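Local structure of putative ATP-grasp superfamily protein (Archaeoglobus fulgidus, 3DF7) at residues Val223-Asp233 and Ile243-Thr251; Val172-Cys182 and Val212-Glu221. The protein is of uncharacterised function but, as a putative member of the ATP-grasp superfamily, probably binds ATP and a metal ion. One frame throughout, in Å; residues are numbered along the deposited sequence.

Contact 1 of 2, residues Val223-Asp233 and Ile243-Thr251; sequences VEGLNGYVGVD and IEINARLTT
R248 O and T250 OG1 lie at the edge of the Y229 ring. R248 O is near the ring plane, 3.3 Å from Y229 CD2, and T250 OG1 lies in plane at the hydroxyl end. L249 crosses the tyrosine side chain at about a right angle, with its CD2 3.6 Å from Y229 CG. The contact belongs to the antiparallel beta hairpin 228-236/240-246 of the ATP-grasp domain. Y229 CG is anti to the backbone N (chi1 178°), which sends the ring to the loop after strand 240-246. There Y229 OH and T250 OG1 share a hydrogen bond of 2.6 Å. S173 OG is a second partner of the tyrosine hydroxyl. A phenylalanine here would probably leave both T250 OG1 and S173 OG without this mate. G231 and N246 form a hydrogen-bonded pair, with N246 N 2.7 Å from G231 O. Apolar groups meet where V230 CG1 touches I245 CG2 at 3.7 Å and L226 CD2 touches A247 CB. Helix 206-220 covers L226, V230 and V232. A classic beta bulge sets I243 and E244 together opposite D233. I243 N reaches D233 O at 2.8 Å, while the bond from E244 N is weak. The D233 and E244 side chains run alongside each other, and their carboxylate planes are 36° apart. Water 1 bridges these like charges, donating to D233 OD2 at 2.6 Å and to E244 OE2 at 3.0 Å.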
loop_
_atom_site.group_PDB
_atom_site.type_symbol
_atom_site.label_atom_id
_atom_site.label_comp_id
_atom_site.label_asym_id
_atom_site.label_seq_id
_atom_site.Cartn_x
_atom_site.Cartn_y
_atom_site.Cartn_z
ATOM N N VAL A 223 -16.570 1.633 0.519
ATOM C CA VAL A 223 -15.997 2.869 1.038
ATOM C C VAL A 223 -15.960 4.040 0.066
ATOM O O VAL A 223 -15.112 4.096 -0.827
ATOM C CB VAL A 223 -14.561 2.615 1.543
ATOM C CG1 VAL A 223 -14.073 3.807 2.351
ATOM C CG2 VAL A 223 -14.518 1.337 2.370
ATOM N N GLU A 224 -16.868 4.989 0.257
ATOM C CA GLU A 224 -16.914 6.165 -0.606
ATOM C C GLU A 224 -15.654 6.993 -0.385
ATOM O O GLU A 224 -15.217 7.172 0.748
ATOM C CB GLU A 224 -18.144 7.018 -0.288
ATOM C CG GLU A 224 -19.462 6.395 -0.708
ATOM C CD GLU A 224 -19.686 5.021 -0.099
ATOM O OE1 GLU A 224 -19.521 4.878 1.135
ATOM O OE2 GLU A 224 -20.033 4.085 -0.854
ATOM N N GLY A 225 -15.067 7.486 -1.469
ATOM C CA GLY A 225 -13.865 8.289 -1.339
ATOM C C GLY A 225 -12.605 7.612 -1.845
ATOM O O GLY A 225 -11.629 8.283 -2.162
ATOM N N LEU A 226 -12.604 6.284 -1.911
ATOM C CA LEU A 226 -11.423 5.589 -2.407
ATOM C C LEU A 226 -11.255 6.041 -3.843
ATOM O O LEU A 226 -12.232 6.223 -4.560
ATOM C CB LEU A 226 -11.603 4.071 -2.343
ATOM C CG LEU A 226 -11.614 3.515 -0.919
ATOM C CD1 LEU A 226 -11.801 2.009 -0.956
ATOM C CD2 LEU A 226 -10.296 3.872 -0.226
ATOM N N ASN A 227 -10.013 6.230 -4.257
ATOM C CA ASN A 227 -9.730 6.698 -5.601
ATOM C C ASN A 227 -8.285 6.393 -5.956
ATOM O O ASN A 227 -7.406 6.483 -5.105
ATOM C CB ASN A 227 -9.987 8.206 -5.674
ATOM C CG ASN A 227 -9.541 8.814 -6.990
ATOM O OD1 ASN A 227 -8.546 9.547 -7.049
ATOM N ND2 ASN A 227 -10.272 8.516 -8.052
ATOM N N GLY A 228 -8.049 6.028 -7.212
ATOM C CA GLY A 228 -6.701 5.721 -7.653
ATOM C C GLY A 228 -6.282 4.324 -7.246
ATOM O O GLY A 228 -7.103 3.407 -7.205
ATOM N N TYR A 229 -5.001 4.155 -6.935
ATOM C CA TYR A 229 -4.500 2.851 -6.530
ATOM C C TYR A 229 -4.887 2.528 -5.092
ATOM O O TYR A 229 -4.633 3.309 -4.174
ATOM C CB TYR A 229 -2.973 2.794 -6.657
ATOM C CG TYR A 229 -2.380 1.474 -6.216
ATOM C CD1 TYR A 229 -2.031 0.495 -7.147
ATOM C CD2 TYR A 229 -2.173 1.202 -4.861
ATOM C CE1 TYR A 229 -1.485 -0.721 -6.739
ATOM C CE2 TYR A 229 -1.633 -0.008 -4.446
ATOM C CZ TYR A 229 -1.290 -0.962 -5.390
ATOM O OH TYR A 229 -0.735 -2.154 -4.982
ATOM N N VAL A 230 -5.491 1.359 -4.910
ATOM C CA VAL A 230 -5.896 0.894 -3.593
ATOM C C VAL A 230 -5.501 -0.570 -3.466
ATOM O O VAL A 230 -5.686 -1.354 -4.397
ATOM C CB VAL A 230 -7.429 1.020 -3.388
ATOM C CG1 VAL A 230 -7.829 0.419 -2.032
ATOM C CG2 VAL A 230 -7.844 2.486 -3.458
ATOM N N GLY A 231 -4.928 -0.929 -2.324
ATOM C CA GLY A 231 -4.538 -2.308 -2.108
ATOM C C GLY A 231 -5.485 -2.961 -1.118
ATOM O O GLY A 231 -5.883 -2.331 -0.139
ATOM N N VAL A 232 -5.868 -4.209 -1.371
ATOM C CA VAL A 232 -6.759 -4.917 -0.453
ATOM C C VAL A 232 -6.100 -6.211 0.006
ATOM O O VAL A 232 -5.770 -7.061 -0.821
ATOM C CB VAL A 232 -8.106 -5.279 -1.120
ATOM C CG1 VAL A 232 -9.015 -5.990 -0.111
ATOM C CG2 VAL A 232 -8.778 -4.023 -1.650
ATOM N N ASP A 233 -5.903 -6.357 1.314
ATOM C CA ASP A 233 -5.291 -7.566 1.856
ATOM C C ASP A 233 -6.367 -8.616 2.097
ATOM O O ASP A 233 -7.401 -8.337 2.710
ATOM C CB ASP A 233 -4.561 -7.278 3.169
ATOM C CG ASP A 233 -3.226 -6.587 2.962
ATOM O OD1 ASP A 233 -2.758 -6.511 1.804
ATOM O OD2 ASP A 233 -2.645 -6.126 3.965
ATOM N N ILE A 243 -9.082 -8.608 4.986
ATOM C CA ILE A 243 -8.385 -8.261 6.218
ATOM C C ILE A 243 -8.065 -6.776 6.374
ATOM O O ILE A 243 -8.154 -6.221 7.472
ATOM C CB ILE A 243 -7.041 -9.022 6.303
ATOM C CG1 ILE A 243 -7.248 -10.499 5.948
ATOM C CG2 ILE A 243 -6.448 -8.874 7.703
ATOM C CD1 ILE A 243 -8.198 -11.229 6.874
ATOM N N GLU A 244 -7.685 -6.133 5.277
ATOM C CA GLU A 244 -7.299 -4.735 5.354
ATOM C C GLU A 244 -7.402 -4.034 4.010
ATOM O O GLU A 244 -7.359 -4.670 2.959
ATOM C CB GLU A 244 -5.854 -4.670 5.875
ATOM C CG GLU A 244 -5.219 -3.298 5.924
ATOM C CD GLU A 244 -3.843 -3.329 6.570
ATOM O OE1 GLU A 244 -3.736 -3.818 7.715
ATOM O OE2 GLU A 244 -2.871 -2.864 5.936
ATOM N N ILE A 245 -7.556 -2.716 4.053
ATOM C CA ILE A 245 -7.624 -1.919 2.841
ATOM C C ILE A 245 -6.609 -0.796 2.967
ATOM O O ILE A 245 -6.716 0.046 3.857
ATOM C CB ILE A 245 -9.020 -1.296 2.616
ATOM C CG1 ILE A 245 -10.044 -2.394 2.312
ATOM C CG2 ILE A 245 -8.958 -0.302 1.460
ATOM C CD1 ILE A 245 -11.450 -1.863 2.064
ATOM N N ASN A 246 -5.613 -0.801 2.086
ATOM C CA ASN A 246 -4.591 0.236 2.094
ATOM C C ASN A 246 -4.940 1.226 0.996
ATOM O O ASN A 246 -4.794 0.926 -0.191
ATOM C CB ASN A 246 -3.212 -0.373 1.839
ATOM C CG ASN A 246 -2.793 -1.334 2.932
ATOM O OD1 ASN A 246 -2.566 -0.932 4.077
ATOM N ND2 ASN A 246 -2.695 -2.610 2.591
ATOM N N ALA A 247 -5.435 2.393 1.398
ATOM C CA ALA A 247 -5.822 3.427 0.447
ATOM C C ALA A 247 -4.586 4.238 0.084
ATOM O O ALA A 247 -4.525 5.439 0.324
ATOM C CB ALA A 247 -6.892 4.329 1.062
ATOM N N ARG A 248 -3.608 3.557 -0.503
ATOM C CA ARG A 248 -2.339 4.164 -0.891
ATOM C C ARG A 248 -1.547 3.103 -1.633
ATOM O O ARG A 248 -1.909 1.927 -1.615
ATOM C CB ARG A 248 -1.541 4.547 0.356
ATOM C CG ARG A 248 -1.300 3.348 1.283
ATOM C CD ARG A 248 -0.250 3.629 2.350
ATOM N NE ARG A 248 -0.156 2.550 3.338
ATOM C CZ ARG A 248 0.505 1.409 3.167
ATOM N NH1 ARG A 248 1.155 1.164 2.036
ATOM N NH2 ARG A 248 0.524 0.508 4.140
ATOM N N LEU A 249 -0.452 3.506 -2.265
ATOM C CA LEU A 249 0.395 2.545 -2.955
ATOM C C LEU A 249 0.870 1.518 -1.935
ATOM O O LEU A 249 1.036 1.842 -0.758
ATOM C CB LEU A 249 1.622 3.233 -3.547
ATOM C CG LEU A 249 1.408 4.230 -4.682
ATOM C CD1 LEU A 249 2.765 4.632 -5.262
ATOM C CD2 LEU A 249 0.546 3.603 -5.758
ATOM N N THR A 250 1.071 0.281 -2.381
ATOM C CA THR A 250 1.565 -0.781 -1.513
ATOM C C THR A 250 2.817 -1.349 -2.177
ATOM O O THR A 250 2.992 -1.228 -3.393
ATOM C CB THR A 250 0.500 -1.892 -1.282
ATOM O OG1 THR A 250 0.082 -2.435 -2.536
ATOM C CG2 THR A 250 -0.709 -1.322 -0.540
ATOM N N THR A 251 3.689 -1.957 -1.377
ATOM C CA THR A 251 4.962 -2.485 -1.866
ATOM C C THR A 251 4.968 -3.317 -3.155
ATOM O O THR A 251 5.876 -3.174 -3.981
ATOM C CB THR A 251 5.679 -3.270 -0.742
ATOM O OG1 THR A 251 5.725 -2.458 0.441
ATOM C CG2 THR A 251 7.109 -3.613 -1.150
HETATM O O HOH W 1 -1.029 -4.117 3.944
#

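Contact 2 of 2, residues Val172-Cys182 and Val212-Glu221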
loop_
_atom_site.group_PDB
_atom_site.type_symbol
_atom_site.label_atom_id
_atom_site.label_comp_id
_atom_site.label_asym_id
_atom_site.label_seq_id
_atom_site.Cartn_x
_atom_site.Cartn_y
_atom_site.Cartn_z
ATOM N N VAL A 172 -4.759 -7.526 -3.423
ATOM C CA VAL A 172 -5.238 -7.190 -4.756
ATOM C C VAL A 172 -5.012 -5.710 -4.994
ATOM O O VAL A 172 -5.417 -4.875 -4.177
ATOM C CB VAL A 172 -6.744 -7.498 -4.907
ATOM C CG1 VAL A 172 -7.214 -7.144 -6.317
ATOM C CG2 VAL A 172 -7.002 -8.974 -4.623
ATOM N N SER A 173 -4.340 -5.398 -6.099
ATOM C CA SER A 173 -4.055 -4.020 -6.472
ATOM C C SER A 173 -5.170 -3.575 -7.405
ATOM O O SER A 173 -5.358 -4.147 -8.480
ATOM C CB SER A 173 -2.707 -3.927 -7.191
ATOM O OG SER A 173 -1.653 -4.408 -6.375
ATOM N N LEU A 174 -5.901 -2.551 -6.987
ATOM C CA LEU A 174 -7.016 -2.045 -7.769
ATOM C C LEU A 174 -6.871 -0.578 -8.160
ATOM O O LEU A 174 -6.215 0.207 -7.468
ATOM C CB LEU A 174 -8.317 -2.214 -6.978
ATOM C CG LEU A 174 -8.718 -3.611 -6.487
ATOM C CD1 LEU A 174 -9.879 -3.498 -5.512
ATOM C CD2 LEU A 174 -9.103 -4.480 -7.666
ATOM N N ALA A 175 -7.492 -0.225 -9.281
ATOM C CA ALA A 175 -7.507 1.149 -9.769
ATOM C C ALA A 175 -8.963 1.558 -9.583
ATOM O O ALA A 175 -9.847 1.037 -10.267
ATOM C CB ALA A 175 -7.126 1.201 -11.244
ATOM N N VAL A 176 -9.208 2.471 -8.649
ATOM C CA VAL A 176 -10.562 2.923 -8.354
ATOM C C VAL A 176 -10.887 4.265 -8.997
ATOM O O VAL A 176 -10.265 5.284 -8.693
ATOM C CB VAL A 176 -10.782 3.040 -6.827
ATOM C CG1 VAL A 176 -12.246 3.366 -6.522
ATOM C CG2 VAL A 176 -10.376 1.743 -6.152
ATOM N N GLY A 177 -11.875 4.256 -9.885
ATOM C CA GLY A 177 -12.285 5.471 -10.564
ATOM C C GLY A 177 -13.757 5.373 -10.909
ATOM O O GLY A 177 -14.571 5.058 -10.044
ATOM N N GLU A 178 -14.105 5.643 -12.162
ATOM C CA GLU A 178 -15.495 5.549 -12.594
ATOM C C GLU A 178 -15.917 4.116 -12.290
ATOM O O GLU A 178 -17.041 3.853 -11.866
ATOM C CB GLU A 178 -15.607 5.815 -14.098
ATOM C CG GLU A 178 -14.845 7.043 -14.576
ATOM C CD GLU A 178 -13.337 6.833 -14.596
ATOM O OE1 GLU A 178 -12.603 7.820 -14.815
ATOM O OE2 GLU A 178 -12.884 5.684 -14.398
ATOM N N ASP A 179 -14.983 3.197 -12.509
ATOM C CA ASP A 179 -15.193 1.780 -12.254
ATOM C C ASP A 179 -13.998 1.281 -11.448
ATOM O O ASP A 179 -13.048 2.026 -11.206
ATOM C CB ASP A 179 -15.264 0.996 -13.569
ATOM C CG ASP A 179 -16.381 1.475 -14.484
ATOM O OD1 ASP A 179 -17.560 1.429 -14.068
ATOM O OD2 ASP A 179 -16.073 1.889 -15.621
ATOM N N VAL A 180 -14.051 0.025 -11.026
ATOM C CA VAL A 180 -12.950 -0.562 -10.277
ATOM C C VAL A 180 -12.285 -1.584 -11.186
ATOM O O VAL A 180 -12.937 -2.487 -11.700
ATOM C CB VAL A 180 -13.447 -1.249 -8.992
ATOM C CG1 VAL A 180 -12.273 -1.863 -8.235
ATOM C CG2 VAL A 180 -14.164 -0.234 -8.112
ATOM N N LYS A 181 -10.984 -1.429 -11.396
ATOM C CA LYS A 181 -10.255 -2.336 -12.269
ATOM C C LYS A 181 -9.122 -3.028 -11.527
ATOM O O LYS A 181 -8.392 -2.392 -10.762
ATOM C CB LYS A 181 -9.705 -1.556 -13.464
ATOM C CG LYS A 181 -9.069 -2.410 -14.546
ATOM C CD LYS A 181 -8.676 -1.548 -15.738
ATOM C CE LYS A 181 -8.190 -2.387 -16.909
ATOM N NZ LYS A 181 -7.849 -1.527 -18.080
ATOM N N CYS A 182 -8.987 -4.334 -11.739
ATOM C CA CYS A 182 -7.927 -5.090 -11.086
ATOM C C CYS A 182 -6.641 -4.911 -11.868
ATOM O O CYS A 182 -6.590 -5.178 -13.070
ATOM C CB CYS A 182 -8.265 -6.577 -11.019
ATOM S SG CYS A 182 -6.944 -7.562 -10.272
ATOM N N VAL A 212 -11.067 -13.928 -5.328
ATOM C CA VAL A 212 -10.363 -12.934 -4.530
ATOM C C VAL A 212 -10.530 -11.528 -5.114
ATOM O O VAL A 212 -10.687 -10.555 -4.376
ATOM C CB VAL A 212 -8.868 -13.323 -4.404
ATOM C CG1 VAL A 212 -8.054 -12.164 -3.864
ATOM C CG2 VAL A 212 -8.746 -14.527 -3.471
ATOM N N VAL A 213 -10.506 -11.421 -6.437
ATOM C CA VAL A 213 -10.690 -10.129 -7.084
ATOM C C VAL A 213 -12.132 -9.678 -6.869
ATOM O O VAL A 213 -12.383 -8.524 -6.535
ATOM C CB VAL A 213 -10.410 -10.210 -8.605
ATOM C CG1 VAL A 213 -10.833 -8.908 -9.292
ATOM C CG2 VAL A 213 -8.929 -10.461 -8.839
ATOM N N GLU A 214 -13.075 -10.600 -7.038
ATOM C CA GLU A 214 -14.489 -10.266 -6.866
ATOM C C GLU A 214 -14.767 -9.705 -5.476
ATOM O O GLU A 214 -15.491 -8.719 -5.329
ATOM C CB GLU A 214 -15.368 -11.498 -7.100
ATOM C CG GLU A 214 -16.863 -11.179 -7.147
ATOM C CD GLU A 214 -17.726 -12.407 -7.386
ATOM O OE1 GLU A 214 -17.434 -13.157 -8.337
ATOM O OE2 GLU A 214 -18.700 -12.616 -6.632
ATOM N N GLU A 215 -14.192 -10.331 -4.455
ATOM C CA GLU A 215 -14.407 -9.863 -3.091
ATOM C C GLU A 215 -13.634 -8.587 -2.775
ATOM O O GLU A 215 -14.078 -7.782 -1.960
ATOM C CB GLU A 215 -14.057 -10.966 -2.089
ATOM C CG GLU A 215 -14.953 -12.198 -2.214
ATOM C CD GLU A 215 -16.416 -11.837 -2.408
ATOM O OE1 GLU A 215 -16.957 -11.073 -1.581
ATOM O OE2 GLU A 215 -17.026 -12.313 -3.391
ATOM N N ALA A 216 -12.479 -8.397 -3.410
ATOM C CA ALA A 216 -11.693 -7.186 -3.184
ATOM C C ALA A 216 -12.482 -6.000 -3.733
ATOM O O ALA A 216 -12.564 -4.945 -3.106
ATOM C CB ALA A 216 -10.346 -7.281 -3.890
ATOM N N VAL A 217 -13.059 -6.185 -4.914
ATOM C CA VAL A 217 -13.852 -5.141 -5.544
ATOM C C VAL A 217 -15.061 -4.836 -4.671
ATOM O O VAL A 217 -15.384 -3.676 -4.434
ATOM C CB VAL A 217 -14.340 -5.570 -6.947
ATOM C CG1 VAL A 217 -15.340 -4.555 -7.490
ATOM C CG2 VAL A 217 -13.148 -5.688 -7.898
ATOM N N ARG A 218 -15.715 -5.888 -4.186
ATOM C CA ARG A 218 -16.893 -5.726 -3.341
ATOM C C ARG A 218 -16.549 -4.888 -2.108
ATOM O O ARG A 218 -17.348 -4.065 -1.662
ATOM C CB ARG A 218 -17.426 -7.097 -2.906
ATOM C CG ARG A 218 -18.874 -7.062 -2.406
ATOM C CD ARG A 218 -19.315 -8.416 -1.848
ATOM N NE ARG A 218 -19.012 -9.514 -2.765
ATOM C CZ ARG A 218 -19.571 -9.688 -3.958
ATOM N NH1 ARG A 218 -20.488 -8.839 -4.410
ATOM N NH2 ARG A 218 -19.204 -10.715 -4.706
ATOM N N ALA A 219 -15.351 -5.098 -1.570
ATOM C CA ALA A 219 -14.888 -4.368 -0.394
ATOM C C ALA A 219 -14.703 -2.876 -0.647
ATOM O O ALA A 219 -15.196 -2.045 0.120
ATOM C CB ALA A 219 -13.573 -4.972 0.112
ATOM N N VAL A 220 -13.989 -2.529 -1.714
ATOM C CA VAL A 220 -13.742 -1.122 -2.005
ATOM C C VAL A 220 -14.999 -0.358 -2.396
ATOM O O VAL A 220 -15.100 0.838 -2.154
ATOM C CB VAL A 220 -12.662 -0.933 -3.106
ATOM C CG1 VAL A 220 -11.322 -1.501 -2.619
ATOM C CG2 VAL A 220 -13.089 -1.603 -4.391
ATOM N N GLU A 221 -15.971 -1.041 -2.986
ATOM C CA GLU A 221 -17.195 -0.354 -3.373
ATOM C C GLU A 221 -17.991 0.077 -2.140
ATOM O O GLU A 221 -18.920 0.878 -2.244
ATOM C CB GLU A 221 -18.022 -1.244 -4.308
ATOM C CG GLU A 221 -17.221 -1.641 -5.548
ATOM C CD GLU A 221 -18.073 -2.053 -6.726
ATOM O OE1 GLU A 221 -18.850 -3.020 -6.594
ATOM O OE2 GLU A 221 -17.957 -1.410 -7.793
#
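V180 packs against V217 and V220, one helical turn apart. Its CB lies 4.1 Å from V217 CG1. CG1 is anti to the backbone N (chi1 180°) and meets two methyls at 3.9 Å each, V217 CG2 and V220 CG2. The other branch, CG2, comes within 4.0 Å of E221 OE2. The V180 and V217 side chains run antiparallel alongside each other. V220 is met at a slant. V220 also takes L174 from the neighbouring strand, with L174 CD1 3.8 Å from V220 CG1. That leucine methyl looks onto A216 as well.

The fold here is an alpha+beta layer of the ATP-grasp domain, with helix 206-220 packed on an antiparallel sheet. The helix lies across the hairpin of strands 168-176 and 180-191. The axes of 172-176 and 212-220 approach to 9.3 Å and cross at -52°. V172 sets its CB 3.7 Å from A216 CB. V172 CG2 presses on V212 CG1 at 3.4 Å, tighter than usual for two carbons. C182 meets V213: its SG touches V213 CG2 and its CB touches V213 CG1. E214, E215 and R218 form a salt-bridge network that does not touch residues 172-182. R218 grips E215 side-on, NE to OE1 and NH2 to OE2, and both carboxylate oxygens lie in the guanidinium plane. R218 NH2 also pairs with E214 OE2.

After the N-terminal parallel sheet and the small sheet of 127-163, strand 168-176 is the first element of either contact, turning back at 177-179 into strand 180-191. Strand 194-200 leads to helix 206-220, where contact 2 closes the longer loop, between residues 182 and 212. V223 to L226 then make a type II beta turn, strand 228-236 follows, and strand 240-246 returns beside it, so contact 1 closes the short hairpin. The contacts are in series, neither nested nor crossed. They meet in one sheet: strands 228-236 and 168-176 are neighbours, with G228 O 2.7 Å from V176 N, a probable hydrogen bond. The helix spans both hairpins: V220 touches V232 as well as the strands of contact 2.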